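Local coordinates for protein glutathione transferase (Lolium rigidum, PDB 6ZB6) that probably conjugates glutathione to herbicides and other electrophilic xenobiotics, as phi-class glutathione transferases do, and binds S-(p-nitrobenzyl)glutathione in its active site, at residues Q54-Q59 with R69-Y74; A2-F7 with F58-L63; L47-F52 with D62-E67; M11-A16 with F173-Y178. All blocks are in the same frame, centred on the assembly; numbering follows the deposited sequence.

Contact 1 (Q54-Q59 with R69-Y74). With GTB (S-(p-nitrobenzyl)glutathione), chain G.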
# COMPACT_ATOMS: atom_id res chain seq x y z
N GLN A 54 11.24 11.85 -3.98
CA GLN A 54 10.66 10.53 -3.86
C GLN A 54 9.43 10.43 -4.75
O GLN A 54 8.89 11.44 -5.22
CB GLN A 54 10.27 10.20 -2.41
CG GLN A 54 11.41 10.18 -1.40
CD GLN A 54 10.98 9.57 -0.07
OE1 GLN A 54 10.00 10.00 0.53
NE2 GLN A 54 11.70 8.54 0.37
N ILE A 55 8.97 9.20 -4.96
CA ILE A 55 7.70 8.97 -5.66
C ILE A 55 6.76 8.30 -4.66
O ILE A 55 7.22 7.59 -3.76
CB ILE A 55 7.90 8.12 -6.92
CG1 ILE A 55 8.60 6.80 -6.59
CG2 ILE A 55 8.66 8.89 -7.98
CD1 ILE A 55 8.36 5.73 -7.61
N PRO A 56 5.44 8.49 -4.79
CA PRO A 56 4.77 9.24 -5.86
C PRO A 56 4.84 10.75 -5.68
O PRO A 56 5.06 11.22 -4.57
CB PRO A 56 3.32 8.79 -5.73
CG PRO A 56 3.15 8.60 -4.25
CD PRO A 56 4.47 7.93 -3.83
N ALA A 57 4.64 11.48 -6.77
CA ALA A 57 4.08 12.82 -6.69
C ALA A 57 2.75 12.80 -7.42
O ALA A 57 2.38 11.80 -8.04
CB ALA A 57 5.03 13.87 -7.27
N PHE A 58 2.02 13.91 -7.39
CA PHE A 58 0.65 13.89 -7.87
C PHE A 58 0.28 15.28 -8.36
O PHE A 58 0.66 16.27 -7.73
CB PHE A 58 -0.28 13.42 -6.75
CG PHE A 58 -1.75 13.55 -7.06
CD1 PHE A 58 -2.45 14.72 -6.74
CD2 PHE A 58 -2.44 12.50 -7.63
CE1 PHE A 58 -3.80 14.83 -7.03
CE2 PHE A 58 -3.80 12.59 -7.89
CZ PHE A 58 -4.48 13.75 -7.59
N GLN A 59 -0.46 15.36 -9.46
CA GLN A 59 -0.92 16.65 -9.96
C GLN A 59 -2.40 16.57 -10.32
O GLN A 59 -2.84 15.63 -11.01
CB GLN A 59 -0.11 17.11 -11.17
CG GLN A 59 -0.42 18.54 -11.61
CD GLN A 59 0.27 18.91 -12.91
OE1 GLN A 59 1.11 18.15 -13.41
NE2 GLN A 59 -0.07 20.08 -13.45
N ARG A 69 -0.23 8.62 1.27
CA ARG A 69 -1.49 8.61 2.01
C ARG A 69 -2.23 9.93 1.91
O ARG A 69 -3.47 9.94 1.90
CB ARG A 69 -1.25 8.26 3.48
CG ARG A 69 -0.81 6.80 3.68
CD ARG A 69 -0.47 6.56 5.15
NE ARG A 69 0.09 5.21 5.36
CZ ARG A 69 1.36 4.87 5.12
NH1 ARG A 69 2.20 5.75 4.63
NH2 ARG A 69 1.77 3.62 5.36
N ALA A 70 -1.49 11.05 1.85
CA ALA A 70 -2.14 12.35 1.63
C ALA A 70 -2.79 12.41 0.26
O ALA A 70 -3.95 12.85 0.12
CB ALA A 70 -1.13 13.49 1.79
N ILE A 71 -2.05 12.02 -0.78
CA ILE A 71 -2.63 11.94 -2.12
C ILE A 71 -3.89 11.08 -2.11
O ILE A 71 -4.92 11.44 -2.70
CB ILE A 71 -1.61 11.39 -3.13
CG1 ILE A 71 -0.37 12.30 -3.24
CG2 ILE A 71 -2.28 11.21 -4.49
CD1 ILE A 71 0.84 11.58 -3.87
N SER A 72 -3.82 9.91 -1.45
CA SER A 72 -4.94 8.98 -1.50
C SER A 72 -6.18 9.56 -0.86
O SER A 72 -7.29 9.39 -1.38
CB SER A 72 -4.56 7.66 -0.82
OG SER A 72 -3.50 7.02 -1.51
N LYS A 73 -6.04 10.23 0.29
CA LYS A 73 -7.21 10.81 0.93
C LYS A 73 -7.79 11.94 0.08
O LYS A 73 -9.02 12.10 0.02
CB LYS A 73 -6.87 11.30 2.34
CG LYS A 73 -6.66 10.14 3.32
CD LYS A 73 -6.58 10.61 4.77
CE LYS A 73 -5.23 11.29 5.03
NZ LYS A 73 -4.94 11.51 6.48
N TYR A 74 -6.94 12.71 -0.60
CA TYR A 74 -7.46 13.74 -1.50
C TYR A 74 -8.29 13.11 -2.62
O TYR A 74 -9.36 13.62 -2.98
CB TYR A 74 -6.31 14.55 -2.09
CG TYR A 74 -6.74 15.51 -3.17
CD1 TYR A 74 -7.21 16.78 -2.85
CD2 TYR A 74 -6.68 15.15 -4.52
CE1 TYR A 74 -7.61 17.66 -3.83
CE2 TYR A 74 -7.08 16.04 -5.52
CZ TYR A 74 -7.53 17.29 -5.16
OH TYR A 74 -7.93 18.17 -6.14
N1 GTB G . 6.19 8.31 2.83
CA1 GTB G . 6.39 8.35 1.39
C1 GTB G . 5.05 8.04 0.69
O11 GTB G . 4.25 7.20 1.18
O12 GTB G . 4.74 8.63 -0.38
CB1 GTB G . 7.45 7.29 1.04
CG1 GTB G . 7.65 7.30 -0.48
CD1 GTB G . 8.84 6.45 -0.88
OE1 GTB G . 9.50 5.87 -0.07
N2 GTB G . 9.15 6.35 -2.29
CA2 GTB G . 10.30 5.55 -2.66
C2 GTB G . 11.34 6.46 -3.28
O2 GTB G . 11.05 7.32 -4.06
CB2 GTB G . 9.86 4.47 -3.66
SG2 GTB G . 8.72 3.32 -2.81
N3 GTB G . 12.72 6.30 -2.89
CA3 GTB G . 13.72 7.17 -3.49
C3 GTB G . 14.48 7.93 -2.41
O31 GTB G . 15.61 8.42 -2.67
O32 GTB G . 13.98 8.07 -1.26
C' GTB G . 9.65 2.41 -1.55
C1' GTB G . 10.77 1.64 -2.24
C2' GTB G . 12.10 1.95 -1.98
C3' GTB G . 13.12 1.26 -2.60
C4' GTB G . 12.82 0.24 -3.49
N41 GTB G . 13.89 -0.50 -4.16
O41 GTB G . 15.24 -0.27 -3.82
O42 GTB G . 13.63 -1.28 -4.99
C5' GTB G . 11.49 -0.08 -3.76
C6' GTB G . 10.47 0.62 -3.13
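Phe-58 and Ile-71 sit opposite each other where strand 57-59 passes helix 69-74, the two axes 9.2 Å apart and inclined at 29°. Ile-71 is the helix residue that meets the strand most fully. Its CG2 methyl lies over one face of the Phe-58 ring, 3.4 Å from Phe-58 CD2. Its other branch runs back along the strand, and Ile-71 CD1 meets Phe-58 CB at 3.6 Å and Pro-56 CG at 3.8 Å. With CG trans to the backbone N (chi1 171°), the Phe-58 ring leans over Ile-71. One turn further on, Tyr-74 CE2 touches Phe-58 CE1 at 3.8 Å. The two rings are steeply inclined, with planes at 68°. The Tyr-74 hydroxyl is hydrogen-bonded to Asp-60 OD2.

The loop before the strand turns to the ligand. Pro-56 follows a cis peptide bond, the cis-proline of the thioredoxin-like fold. Just before it, Ile-55 grips the inhibitor with its backbone: Ile-55 N donates to GTB O2 at 2.9 Å, and Ile-55 O accepts from GTB N2 at 2.7 Å. Gln-54 reaches further, and its NE2 gives a nearly straight bond of 2.8 Å to GTB O32, a carboxylate oxygen of the glycyl end. Helix 13-24 packs beside this contact through Val-18 on Ile-71 and Asn-14 on Pro-56, while strands 4-7 and 63-66 flank the strand of Phe-58.

Contact 2 (A2-F7 with F58-L63)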
# COMPACT_ATOMS: atom_id res chain seq x y z
N ALA A 2 -9.63 17.29 -17.07
CA ALA A 2 -8.35 16.61 -17.22
C ALA A 2 -8.06 15.65 -16.07
O ALA A 2 -8.07 16.04 -14.90
CB ALA A 2 -7.21 17.62 -17.36
N PRO A 3 -7.77 14.38 -16.38
CA PRO A 3 -7.50 13.40 -15.32
C PRO A 3 -6.28 13.79 -14.50
O PRO A 3 -5.39 14.52 -14.95
CB PRO A 3 -7.24 12.10 -16.10
CG PRO A 3 -7.84 12.33 -17.46
CD PRO A 3 -7.65 13.79 -17.73
N VAL A 4 -6.24 13.27 -13.28
CA VAL A 4 -5.11 13.55 -12.40
C VAL A 4 -3.90 12.74 -12.84
O VAL A 4 -4.01 11.74 -13.56
CB VAL A 4 -5.49 13.27 -10.94
CG1 VAL A 4 -6.65 14.17 -10.53
CG2 VAL A 4 -5.84 11.77 -10.76
N LYS A 5 -2.72 13.19 -12.42
CA LYS A 5 -1.47 12.57 -12.83
C LYS A 5 -0.74 12.04 -11.61
O LYS A 5 -0.58 12.77 -10.62
CB LYS A 5 -0.55 13.54 -13.56
CG LYS A 5 -1.11 14.12 -14.84
CD LYS A 5 -0.04 15.00 -15.48
CE LYS A 5 -0.49 15.56 -16.81
NZ LYS A 5 0.66 15.82 -17.71
N VAL A 6 -0.28 10.80 -11.68
CA VAL A 6 0.57 10.21 -10.66
C VAL A 6 1.95 10.01 -11.27
O VAL A 6 2.07 9.43 -12.36
CB VAL A 6 -0.01 8.88 -10.15
CG1 VAL A 6 0.84 8.33 -9.01
CG2 VAL A 6 -1.44 9.10 -9.71
N PHE A 7 2.98 10.48 -10.58
CA PHE A 7 4.35 10.42 -11.06
C PHE A 7 5.08 9.28 -10.36
O PHE A 7 5.18 9.27 -9.13
CB PHE A 7 5.08 11.74 -10.82
CG PHE A 7 4.50 12.89 -11.60
CD1 PHE A 7 3.46 13.65 -11.07
CD2 PHE A 7 4.97 13.18 -12.88
CE1 PHE A 7 2.91 14.69 -11.79
CE2 PHE A 7 4.42 14.24 -13.61
CZ PHE A 7 3.39 14.99 -13.07
N PHE A 58 2.02 13.91 -7.39
CA PHE A 58 0.65 13.89 -7.87
C PHE A 58 0.28 15.28 -8.36
O PHE A 58 0.66 16.27 -7.73
CB PHE A 58 -0.28 13.42 -6.75
CG PHE A 58 -1.75 13.55 -7.06
CD1 PHE A 58 -2.45 14.72 -6.74
CD2 PHE A 58 -2.44 12.50 -7.63
CE1 PHE A 58 -3.80 14.83 -7.03
CE2 PHE A 58 -3.80 12.59 -7.89
CZ PHE A 58 -4.48 13.75 -7.59
N GLN A 59 -0.46 15.36 -9.46
CA GLN A 59 -0.92 16.65 -9.96
C GLN A 59 -2.40 16.57 -10.32
O GLN A 59 -2.84 15.63 -11.01
CB GLN A 59 -0.11 17.11 -11.17
CG GLN A 59 -0.42 18.54 -11.61
CD GLN A 59 0.27 18.91 -12.91
OE1 GLN A 59 1.11 18.15 -13.41
NE2 GLN A 59 -0.07 20.08 -13.45
N ASP A 60 -3.16 17.53 -9.83
CA ASP A 60 -4.55 17.75 -10.23
C ASP A 60 -4.62 19.22 -10.62
O ASP A 60 -4.76 20.08 -9.75
CB ASP A 60 -5.50 17.43 -9.08
CG ASP A 60 -6.96 17.62 -9.47
OD1 ASP A 60 -7.23 17.92 -10.65
OD2 ASP A 60 -7.83 17.44 -8.59
N GLY A 61 -4.52 19.51 -11.92
CA GLY A 61 -4.52 20.90 -12.35
C GLY A 61 -3.30 21.62 -11.84
O GLY A 61 -2.17 21.20 -12.11
N ASP A 62 -3.49 22.68 -11.06
CA ASP A 62 -2.38 23.42 -10.49
C ASP A 62 -1.98 22.91 -9.11
O ASP A 62 -1.01 23.42 -8.54
CB ASP A 62 -2.72 24.91 -10.40
CG ASP A 62 -2.83 25.56 -11.76
OD1 ASP A 62 -3.34 26.70 -11.84
OD2 ASP A 62 -2.41 24.93 -12.76
N LEU A 63 -2.69 21.93 -8.57
CA LEU A 63 -2.37 21.38 -7.26
C LEU A 63 -1.32 20.28 -7.42
O LEU A 63 -1.51 19.35 -8.21
CB LEU A 63 -3.62 20.81 -6.60
CG LEU A 63 -3.45 20.20 -5.21
CD1 LEU A 63 -3.15 21.29 -4.19
CD2 LEU A 63 -4.70 19.44 -4.81
O HOH W 1 -9.10 16.51 -12.38
O HOH W 2 2.12 17.91 -15.63
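Lys-5 and Gln-59 form an antiparallel hydrogen-bonded pair. Lys-5 N donates to Gln-59 O and Gln-59 N to Lys-5 O, both at 2.8 Å. The next pair, Val-6 with Phe-58, is non-hydrogen-bonded.

On the face of Val-6 and Phe-58, the far end of the Phe-58 ring slants across Val-4, with Phe-58 CZ 3.5 Å from Val-4 CB. Val-6 CG2 comes to the edge of the same ring. Val-4 CG1 touches both the far end of the ring and Asp-60, 3.6 Å from Asp-60 CG. On the opposite face Gln-59 is extended, with CG trans to its backbone N (chi1 -172°), which carries its amide out alongside Lys-5. Phe-7 turns its ring edge to Gln-59 CB, 3.9 Å from Phe-7 CE1. The ring and the Gln-59 amide are nearly coplanar.

Gln-59 NE2 donates to Gly-61 O at 2.7 Å, inside the type II' turn that closes the beta hairpin of strands 57-60 and 63-66. Asp-60 and Leu-63 bond both ways through their backbones. A water donates to Gln-59 OE1 and accepts a weak bond from Lys-5 NZ. A second water joins Ala-2 O to Asp-60 OD1, while Asp-60 OD2 is hydrogen-bonded to Tyr-74 OH and forms a salt bridge with Lys-78. In the thioredoxin-like sheet, strand 4-7 lies between strands 29-32 and 57-60, with helices 13-24 and 68-78 packed on its valine face.

Contact 3 (L47-F52 with D62-E67). With GTB (S-(p-nitrobenzyl)glutathione), chain G.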
# COMPACT_ATOMS: atom_id res chain seq x y z
N LEU A 47 11.95 17.39 -8.27
CA LEU A 47 12.05 18.04 -6.97
C LEU A 47 11.02 19.16 -6.82
O LEU A 47 10.63 19.50 -5.69
CB LEU A 47 13.46 18.58 -6.76
CG LEU A 47 14.52 17.49 -6.62
CD1 LEU A 47 15.93 18.07 -6.53
CD2 LEU A 47 14.21 16.65 -5.41
N ALA A 48 10.57 19.74 -7.93
CA ALA A 48 9.53 20.75 -7.87
C ALA A 48 8.15 20.15 -7.63
O ALA A 48 7.22 20.88 -7.30
CB ALA A 48 9.54 21.57 -9.17
N ARG A 49 8.02 18.84 -7.80
CA ARG A 49 6.81 18.08 -7.48
C ARG A 49 6.89 17.46 -6.09
O ARG A 49 5.92 17.52 -5.33
CB ARG A 49 6.59 16.99 -8.53
CG ARG A 49 6.47 17.54 -9.93
CD ARG A 49 6.20 16.45 -10.96
NE ARG A 49 5.70 17.06 -12.19
CZ ARG A 49 6.30 16.99 -13.37
NH1 ARG A 49 7.43 16.30 -13.49
NH2 ARG A 49 5.77 17.58 -14.42
N ASN A 50 8.00 16.82 -5.76
CA ASN A 50 8.22 16.26 -4.43
C ASN A 50 9.60 16.74 -4.00
O ASN A 50 10.61 16.23 -4.52
CB ASN A 50 8.14 14.74 -4.39
CG ASN A 50 8.35 14.17 -2.98
OD1 ASN A 50 8.93 14.83 -2.12
ND2 ASN A 50 7.84 12.97 -2.74
N PRO A 51 9.69 17.68 -3.05
CA PRO A 51 10.99 18.29 -2.75
C PRO A 51 11.94 17.36 -2.04
O PRO A 51 13.13 17.67 -1.95
CB PRO A 51 10.61 19.50 -1.87
CG PRO A 51 9.30 19.10 -1.20
CD PRO A 51 8.61 18.12 -2.14
N PHE A 52 11.46 16.21 -1.57
CA PHE A 52 12.31 15.19 -0.98
C PHE A 52 12.79 14.17 -2.00
O PHE A 52 13.53 13.25 -1.65
CB PHE A 52 11.57 14.51 0.18
CG PHE A 52 11.20 15.47 1.27
CD1 PHE A 52 12.18 16.00 2.11
CD2 PHE A 52 9.89 15.89 1.44
CE1 PHE A 52 11.85 16.90 3.12
CE2 PHE A 52 9.55 16.80 2.44
CZ PHE A 52 10.54 17.30 3.29
N ASP A 62 -3.49 22.68 -11.06
CA ASP A 62 -2.38 23.42 -10.49
C ASP A 62 -1.98 22.91 -9.11
O ASP A 62 -1.01 23.42 -8.54
CB ASP A 62 -2.72 24.91 -10.40
CG ASP A 62 -2.83 25.56 -11.76
OD1 ASP A 62 -3.34 26.70 -11.84
OD2 ASP A 62 -2.41 24.93 -12.76
N LEU A 63 -2.69 21.93 -8.57
CA LEU A 63 -2.37 21.38 -7.26
C LEU A 63 -1.32 20.28 -7.42
O LEU A 63 -1.51 19.35 -8.21
CB LEU A 63 -3.62 20.81 -6.60
CG LEU A 63 -3.45 20.20 -5.21
CD1 LEU A 63 -3.15 21.29 -4.19
CD2 LEU A 63 -4.70 19.44 -4.81
N LEU A 64 -0.22 20.41 -6.68
CA LEU A 64 0.82 19.39 -6.60
C LEU A 64 0.80 18.81 -5.20
O LEU A 64 0.75 19.56 -4.22
CB LEU A 64 2.21 19.97 -6.90
CG LEU A 64 2.49 20.43 -8.33
CD1 LEU A 64 3.81 21.18 -8.41
CD2 LEU A 64 2.49 19.21 -9.26
N LEU A 65 0.81 17.48 -5.10
CA LEU A 65 0.83 16.81 -3.81
C LEU A 65 1.92 15.75 -3.84
O LEU A 65 2.38 15.32 -4.90
CB LEU A 65 -0.52 16.16 -3.46
CG LEU A 65 -1.78 17.03 -3.43
CD1 LEU A 65 -3.03 16.16 -3.26
CD2 LEU A 65 -1.71 18.10 -2.32
N PHE A 66 2.34 15.35 -2.65
CA PHE A 66 3.18 14.18 -2.50
C PHE A 66 2.79 13.54 -1.17
O PHE A 66 1.88 14.01 -0.49
CB PHE A 66 4.67 14.54 -2.60
CG PHE A 66 5.15 15.50 -1.54
CD1 PHE A 66 5.02 16.87 -1.70
CD2 PHE A 66 5.77 15.02 -0.39
CE1 PHE A 66 5.47 17.75 -0.72
CE2 PHE A 66 6.21 15.88 0.58
CZ PHE A 66 6.08 17.26 0.42
N GLU A 67 3.49 12.45 -0.82
CA GLU A 67 3.14 11.55 0.28
C GLU A 67 1.89 10.75 -0.08
O GLU A 67 0.79 11.29 -0.20
CB GLU A 67 2.96 12.29 1.62
CG GLU A 67 4.28 12.53 2.35
CD GLU A 67 4.97 11.24 2.85
OE1 GLU A 67 4.30 10.18 2.96
OE2 GLU A 67 6.18 11.31 3.12
N1 GTB G . 6.19 8.31 2.83
CA1 GTB G . 6.39 8.35 1.39
C1 GTB G . 5.05 8.04 0.69
O11 GTB G . 4.25 7.20 1.18
O12 GTB G . 4.74 8.63 -0.38
CB1 GTB G . 7.45 7.29 1.04
CG1 GTB G . 7.65 7.30 -0.48
CD1 GTB G . 8.84 6.45 -0.88
OE1 GTB G . 9.50 5.87 -0.07
N2 GTB G . 9.15 6.35 -2.29
CA2 GTB G . 10.30 5.55 -2.66
C2 GTB G . 11.34 6.46 -3.28
O2 GTB G . 11.05 7.32 -4.06
CB2 GTB G . 9.86 4.47 -3.66
SG2 GTB G . 8.72 3.32 -2.81
N3 GTB G . 12.72 6.30 -2.89
CA3 GTB G . 13.72 7.17 -3.49
C3 GTB G . 14.48 7.93 -2.41
O31 GTB G . 15.61 8.42 -2.67
O32 GTB G . 13.98 8.07 -1.26
C' GTB G . 9.65 2.41 -1.55
C1' GTB G . 10.77 1.64 -2.24
C2' GTB G . 12.10 1.95 -1.98
C3' GTB G . 13.12 1.26 -2.60
C4' GTB G . 12.82 0.24 -3.49
N41 GTB G . 13.89 -0.50 -4.16
O41 GTB G . 15.24 -0.27 -3.82
O42 GTB G . 13.63 -1.28 -4.99
C5' GTB G . 11.49 -0.08 -3.76
C6' GTB G . 10.47 0.62 -3.13
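In the loop between helix 44-47 and strand 57-60, Asn-50, Pro-51 and Phe-52 fold over Phe-66 of strand 63-66, at an edge of the thioredoxin-like sheet and close to the glutathione site. Phe-66 CG sits between the backbone nitrogen and the carbonyl carbon (chi1 62°), and the ring is laid beneath Asn-50 and Pro-51. Both rest on one face of it. Pro-51 CD makes a CH-pi contact, 3.8 Å from the centroid of the Phe-66 ring and 25° off the normal. Asn-50 OD1 lies 3.6 Å from Phe-66 CD2, toward the rim, with the amide plane at a modest 28° to the ring. Asn-50 ND2 comes to 3.5 Å from Phe-66 CB.

Phe-52 completes the group. It turns the edge of its own ring to Phe-66, with Phe-52 CD2 3.8 Å from Phe-66 CE2, and the two rings meet obliquely.

An Asx turn shapes the loop at this point. Phe-52 N donates to Asn-50 OD1 at 2.9 Å, so the same oxygen that sits over Phe-66 also ties the chain on either side of Pro-51. At the outer end of the contact, Leu-64 CD1 packs 3.6 Å from Ala-48 O. Arg-49 lies across from Leu-64 and forms a salt bridge with Glu-45.

Past Phe-66 the chain enters the ligand site. Glu-67 is the N-cap residue of helix 68-78, and its chain bends at chi2. Its carboxylate meets the amino group of the glutamyl end. GTB N1 donates to Glu-67 OE1 at 2.7 Å and weakly to Glu-67 OE2.

Contact 4 (M11-A16 with F173-Y178). With GTB (S-(p-nitrobenzyl)glutathione), chain G.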
# COMPACT_ATOMS: atom_id res chain seq x y z
N MET A 11 4.81 -0.06 -10.27
CA MET A 11 5.34 -1.13 -9.44
C MET A 11 5.81 -0.65 -8.07
O MET A 11 5.91 -1.46 -7.15
CB MET A 11 6.50 -1.84 -10.14
CG MET A 11 7.61 -0.90 -10.57
SD MET A 11 9.26 -1.59 -10.36
CE MET A 11 9.57 -1.19 -8.64
N SER A 12 6.12 0.64 -7.92
CA SER A 12 6.54 1.15 -6.62
C SER A 12 5.39 1.07 -5.63
O SER A 12 4.26 1.48 -5.95
CB SER A 12 7.03 2.60 -6.77
OG SER A 12 7.07 3.26 -5.52
N THR A 13 5.67 0.56 -4.43
CA THR A 13 4.61 0.33 -3.44
C THR A 13 3.76 1.57 -3.21
O THR A 13 2.52 1.51 -3.21
CB THR A 13 5.21 -0.11 -2.11
OG1 THR A 13 6.35 0.69 -1.81
CG2 THR A 13 5.62 -1.59 -2.17
N ASN A 14 4.39 2.71 -2.97
CA ASN A 14 3.60 3.87 -2.57
C ASN A 14 2.94 4.55 -3.76
O ASN A 14 1.96 5.28 -3.57
CB ASN A 14 4.48 4.83 -1.76
CG ASN A 14 4.94 4.20 -0.45
OD1 ASN A 14 4.12 3.87 0.40
ND2 ASN A 14 6.24 3.99 -0.31
N VAL A 15 3.41 4.30 -4.98
CA VAL A 15 2.62 4.66 -6.16
C VAL A 15 1.38 3.79 -6.25
O VAL A 15 0.25 4.29 -6.42
CB VAL A 15 3.47 4.55 -7.44
CG1 VAL A 15 2.59 4.71 -8.67
CG2 VAL A 15 4.61 5.58 -7.43
N ALA A 16 1.57 2.47 -6.17
CA ALA A 16 0.46 1.52 -6.24
C ALA A 16 -0.61 1.85 -5.22
O ALA A 16 -1.80 1.70 -5.49
CB ALA A 16 0.97 0.09 -6.01
N PHE A 173 -2.27 -3.21 1.40
CA PHE A 173 -2.07 -4.01 0.19
C PHE A 173 -0.66 -3.92 -0.39
O PHE A 173 -0.04 -4.97 -0.62
CB PHE A 173 -3.11 -3.66 -0.86
CG PHE A 173 -2.70 -4.06 -2.24
CD1 PHE A 173 -2.74 -5.41 -2.61
CD2 PHE A 173 -2.22 -3.13 -3.13
CE1 PHE A 173 -2.33 -5.80 -3.86
CE2 PHE A 173 -1.81 -3.50 -4.38
CZ PHE A 173 -1.87 -4.85 -4.76
N PRO A 174 -0.13 -2.74 -0.73
CA PRO A 174 1.07 -2.72 -1.59
C PRO A 174 2.29 -3.41 -1.02
O PRO A 174 2.96 -4.16 -1.76
CB PRO A 174 1.34 -1.21 -1.78
CG PRO A 174 0.04 -0.56 -1.50
CD PRO A 174 -0.62 -1.38 -0.43
N TYR A 175 2.62 -3.21 0.26
CA TYR A 175 3.79 -3.91 0.78
C TYR A 175 3.49 -5.38 1.04
O TYR A 175 4.36 -6.23 0.83
CB TYR A 175 4.31 -3.26 2.05
CG TYR A 175 5.06 -1.96 1.83
CD1 TYR A 175 4.38 -0.77 1.68
CD2 TYR A 175 6.46 -1.93 1.78
CE1 TYR A 175 5.05 0.42 1.47
CE2 TYR A 175 7.15 -0.74 1.59
CZ TYR A 175 6.43 0.44 1.43
OH TYR A 175 7.07 1.65 1.24
N THR A 176 2.29 -5.71 1.53
CA THR A 176 1.97 -7.11 1.80
C THR A 176 1.93 -7.91 0.51
O THR A 176 2.34 -9.08 0.48
CB THR A 176 0.64 -7.23 2.55
OG1 THR A 176 0.71 -6.46 3.75
CG2 THR A 176 0.33 -8.71 2.94
N PHE A 177 1.44 -7.30 -0.57
CA PHE A 177 1.49 -7.93 -1.88
C PHE A 177 2.89 -8.44 -2.20
O PHE A 177 3.07 -9.59 -2.62
CB PHE A 177 1.03 -6.94 -2.96
CG PHE A 177 1.10 -7.51 -4.34
CD1 PHE A 177 0.23 -8.51 -4.73
CD2 PHE A 177 2.08 -7.09 -5.23
CE1 PHE A 177 0.30 -9.06 -6.01
CE2 PHE A 177 2.15 -7.63 -6.50
CZ PHE A 177 1.26 -8.61 -6.89
N TYR A 178 3.91 -7.60 -2.00
CA TYR A 178 5.28 -7.99 -2.30
C TYR A 178 5.82 -8.98 -1.28
O TYR A 178 6.61 -9.87 -1.64
CB TYR A 178 6.19 -6.76 -2.38
CG TYR A 178 6.07 -6.02 -3.70
CD1 TYR A 178 6.13 -6.71 -4.90
CD2 TYR A 178 5.91 -4.64 -3.75
CE1 TYR A 178 6.02 -6.06 -6.12
CE2 TYR A 178 5.81 -3.97 -4.96
CZ TYR A 178 5.86 -4.69 -6.15
OH TYR A 178 5.76 -4.04 -7.38
N1 GTB G . 6.19 8.31 2.83
CA1 GTB G . 6.39 8.35 1.39
C1 GTB G . 5.05 8.04 0.69
O11 GTB G . 4.25 7.20 1.18
O12 GTB G . 4.74 8.63 -0.38
CB1 GTB G . 7.45 7.29 1.04
CG1 GTB G . 7.65 7.30 -0.48
CD1 GTB G . 8.84 6.45 -0.88
OE1 GTB G . 9.50 5.87 -0.07
N2 GTB G . 9.15 6.35 -2.29
CA2 GTB G . 10.30 5.55 -2.66
C2 GTB G . 11.34 6.46 -3.28
O2 GTB G . 11.05 7.32 -4.06
CB2 GTB G . 9.86 4.47 -3.66
SG2 GTB G . 8.72 3.32 -2.81
N3 GTB G . 12.72 6.30 -2.89
CA3 GTB G . 13.72 7.17 -3.49
C3 GTB G . 14.48 7.93 -2.41
O31 GTB G . 15.61 8.42 -2.67
O32 GTB G . 13.98 8.07 -1.26
C' GTB G . 9.65 2.41 -1.55
C1' GTB G . 10.77 1.64 -2.24
C2' GTB G . 12.10 1.95 -1.98
C3' GTB G . 13.12 1.26 -2.60
C4' GTB G . 12.82 0.24 -3.49
N41 GTB G . 13.89 -0.50 -4.16
O41 GTB G . 15.24 -0.27 -3.82
O42 GTB G . 13.63 -1.28 -4.99
C5' GTB G . 11.49 -0.08 -3.76
C6' GTB G . 10.47 0.62 -3.13
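Thr-13 holds OG1 between its backbone nitrogen and carbonyl carbon (chi1 44°), and this aims its two branches at two tyrosines of helix 173-179. OG1 heads for the phenol end of Tyr-175, 3.3 Å from Tyr-175 CZ. CG2 meets the edge of the Tyr-178 ring, 3.4 Å from Tyr-178 CD2. Between the branches, Thr-13 CB sits over the face of the Tyr-175 ring in a CH-pi contact, 3.8 Å from the centroid and 19° off the normal.

Two hydrogen bonds frame this core. Tyr-178 OH donates to Met-11 O at 2.6 Å, in the carbonyl plane and on a lone pair. Asn-14 ND2 donates to Tyr-175 OH at 2.9 Å; the bond is bent (141°), with the hydroxyl tilted from the amide plane. The other end of that amide, Asn-14 OD1, lies at the edge of the Tyr-175 ring and accepts from Arg-17. The amide is thus held at both ends. Pro-174 packs its CB against Thr-13 O at 3.3 Å, and Ala-16 extends the apolar contact. Helix 92-127 backs both tyrosines.

The contact joins the N-terminal and C-terminal domains beside the ligand sulfur. Ser-12 is the N-cap of helix 13-24, and Ser-12 OG lies 3.2 Å from GTB SG2. In phi-class enzymes a serine at the start of this helix activates the glutathione thiol, and Ser-12 is consistent with that role. Here the sulfur is a thioether; with free glutathione, the Ser-12 hydroxyl and the helix start would probably favour a thiolate.

Contacts 1, 2 and 3 lie about 8 to 10 Å apart, centre to centre, in the thioredoxin-like N-terminal domain. All three reach one sheet: contact 2 pairs strands 4-7 and 57-60, contact 1 sets strand 57-60 on helix 68-78, and contact 3 folds a loop over strand 63-66. Contacts 1 and 2 share Phe-58 and Gln-59. Along the chain, contacts 1 and 3 alternate, and both are nested inside the long loop closed by contact 4. That contact alone joins the two domains, with its centre about 14 Å from contact 1 and about 20 Å from the others. Contacts 1, 3 and 4 touch the ligand, so the site gathers residues distant in sequence.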